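PDB 3ISP: HTH-type transcriptional regulator LysG from Mycobacterium tuberculosis, which probably activates expression of the lysine exporter gene lysE and represses its own gene, acting as a homodimeric DNA-binding regulator of the LysR family. Local coordinates for residues F240-A245 with G291-Q296. Residues are numbered along the deposited sequence; the frame is centred on the assembly and turned at random.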
loop_
_atom_site.group_PDB
_atom_site.type_symbol
_atom_site.label_atom_id
_atom_site.label_comp_id
_atom_site.label_asym_id
_atom_site.label_seq_id
_atom_site.Cartn_x
_atom_site.Cartn_y
_atom_site.Cartn_z
ATOM N N PHE A 240 8.758 -23.563 -14.111
ATOM C CA PHE A 240 9.716 -23.020 -15.066
ATOM C C PHE A 240 9.170 -22.983 -16.483
ATOM O O PHE A 240 8.600 -23.959 -16.965
ATOM C CB PHE A 240 10.978 -23.886 -15.081
ATOM C CG PHE A 240 11.976 -23.541 -14.011
ATOM C CD1 PHE A 240 13.151 -22.888 -14.331
ATOM C CD2 PHE A 240 11.751 -23.885 -12.694
ATOM C CE1 PHE A 240 14.086 -22.575 -13.350
ATOM C CE2 PHE A 240 12.686 -23.582 -11.715
ATOM C CZ PHE A 240 13.855 -22.923 -12.045
ATOM N N PRO A 241 9.366 -21.860 -17.174
ATOM C CA PRO A 241 9.012 -21.864 -18.592
ATOM C C PRO A 241 9.687 -23.062 -19.221
ATOM O O PRO A 241 10.878 -23.244 -19.016
ATOM C CB PRO A 241 9.646 -20.576 -19.115
ATOM C CG PRO A 241 9.691 -19.688 -17.934
ATOM C CD PRO A 241 9.964 -20.586 -16.752
ATOM N N GLU A 242 8.941 -23.874 -19.958
ATOM C CA GLU A 242 9.523 -25.054 -20.569
ATOM C C GLU A 242 10.772 -24.772 -21.386
ATOM O O GLU A 242 11.707 -25.551 -21.336
ATOM C CB GLU A 242 8.509 -25.815 -21.414
ATOM C CG GLU A 242 9.095 -27.041 -22.062
ATOM C CD GLU A 242 8.172 -27.648 -23.085
ATOM O OE1 GLU A 242 7.010 -27.926 -22.728
ATOM O OE2 GLU A 242 8.613 -27.851 -24.239
ATOM N N LYS A 243 10.807 -23.678 -22.135
ATOM C CA LYS A 243 12.004 -23.372 -22.920
ATOM C C LYS A 243 13.259 -23.435 -22.042
ATOM O O LYS A 243 14.335 -23.839 -22.498
ATOM C CB LYS A 243 11.905 -21.996 -23.585
ATOM C CG LYS A 243 12.964 -21.768 -24.674
ATOM C CD LYS A 243 12.923 -20.354 -25.246
ATOM C CE LYS A 243 13.773 -20.223 -26.513
ATOM N NZ LYS A 243 15.215 -20.578 -26.312
ATOM N N LEU A 244 13.101 -23.032 -20.782
ATOM C CA LEU A 244 14.194 -22.944 -19.812
ATOM C C LEU A 244 14.516 -24.271 -19.117
ATOM O O LEU A 244 15.645 -24.488 -18.671
ATOM C CB LEU A 244 13.848 -21.893 -18.753
ATOM C CG LEU A 244 14.446 -20.495 -18.862
ATOM C CD1 LEU A 244 14.814 -20.166 -20.296
ATOM C CD2 LEU A 244 13.506 -19.447 -18.271
ATOM N N ALA A 245 13.516 -25.144 -19.003
ATOM C CA ALA A 245 13.694 -26.455 -18.377
ATOM C C ALA A 245 14.212 -27.453 -19.395
ATOM O O ALA A 245 14.808 -28.462 -19.035
ATOM C CB ALA A 245 12.383 -26.948 -17.797
ATOM N N GLY A 291 6.853 -19.313 -31.551
ATOM C CA GLY A 291 7.263 -20.550 -30.929
ATOM C C GLY A 291 6.537 -20.918 -29.655
ATOM O O GLY A 291 6.821 -21.962 -29.066
ATOM N N LEU A 292 5.618 -20.073 -29.203
ATOM C CA LEU A 292 4.817 -20.411 -28.032
ATOM C C LEU A 292 3.852 -21.537 -28.407
ATOM O O LEU A 292 3.740 -21.898 -29.577
ATOM C CB LEU A 292 4.046 -19.183 -27.525
ATOM C CG LEU A 292 4.865 -18.063 -26.873
ATOM C CD1 LEU A 292 4.026 -16.824 -26.683
ATOM C CD2 LEU A 292 5.467 -18.488 -25.537
ATOM N N TYR A 293 3.151 -22.089 -27.426
ATOM C CA TYR A 293 2.131 -23.080 -27.734
ATOM C C TYR A 293 0.873 -22.338 -28.251
ATOM O O TYR A 293 0.540 -21.265 -27.746
ATOM C CB TYR A 293 1.912 -24.016 -26.521
ATOM C CG TYR A 293 3.072 -25.023 -26.365
ATOM C CD1 TYR A 293 2.912 -26.249 -25.720
ATOM C CD2 TYR A 293 4.327 -24.743 -26.931
ATOM C CE1 TYR A 293 3.995 -27.162 -25.614
ATOM C CE2 TYR A 293 5.394 -25.628 -26.850
ATOM C CZ TYR A 293 5.233 -26.838 -26.195
ATOM O OH TYR A 293 6.327 -27.684 -26.143
ATOM N N ARG A 294 0.208 -22.845 -29.291
ATOM C CA ARG A 294 -0.871 -22.054 -29.884
ATOM C C ARG A 294 -2.065 -21.785 -28.944
ATOM O O ARG A 294 -2.616 -20.686 -28.953
ATOM C CB ARG A 294 -1.280 -22.560 -31.291
ATOM C CG ARG A 294 -2.478 -23.479 -31.377
ATOM C CD ARG A 294 -3.722 -22.755 -31.879
ATOM N NE ARG A 294 -4.895 -23.133 -31.077
ATOM C CZ ARG A 294 -5.624 -24.235 -31.258
ATOM N NH1 ARG A 294 -5.329 -25.087 -32.240
ATOM N NH2 ARG A 294 -6.653 -24.478 -30.458
ATOM N N GLY A 295 -2.437 -22.773 -28.132
ATOM C CA GLY A 295 -3.431 -22.601 -27.078
ATOM C C GLY A 295 -4.761 -21.935 -27.425
ATOM O O GLY A 295 -5.458 -22.369 -28.343
ATOM N N GLN A 296 -5.097 -20.886 -26.668
ATOM C CA GLN A 296 -6.337 -20.085 -26.805
ATOM C C GLN A 296 -7.580 -20.798 -26.281
ATOM O O GLN A 296 -7.751 -21.996 -26.498
ATOM C CB GLN A 296 -6.585 -19.622 -28.238
ATOM C CG GLN A 296 -7.641 -20.450 -28.958
ATOM C CD GLN A 296 -8.260 -19.727 -30.148
ATOM O OE1 GLN A 296 -9.487 -19.722 -30.320
ATOM N NE2 GLN A 296 -7.414 -19.106 -30.972
#
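Glu242 and Tyr293 meet at the surface of the regulatory domain, carboxylate against phenol, and the contact between 240-245 and 291-296 consists of this one pair. The CA-CB bond of Glu242, in the first turn of helix 242-251, points toward 291-296. CG stands anti to the backbone N (chi1 180°), and CD follows in an extended chain, which carries the carboxylate out to the tyrosine; Glu242 CD lies 3.6 Å from Tyr293 OH. Of the two oxygens, Glu242 OE2 comes nearer, 3.0 Å from Tyr293 OH, while Glu242 OE1 lies 3.5 Å from Tyr293 OH. Glu242 OE1 and OE2 are each 4.0 Å from Tyr293 CZ, and the carboxylate and ring planes are almost perpendicular (86°). The domain has the periplasmic-binding-protein fold of LysR regulators, and here strand 238-241, at one border of its mixed sheet, runs straight into the helix, with Pro241 as N-cap. Strand 155-169 lies next to both partners: backbone hydrogen bonds join Glu242 to Arg164 and Tyr293, in the chain after helix 276-288, to Glu162. The tyrosine side chain also rests on Arg164, whereas that of Glu242 touches Leu166.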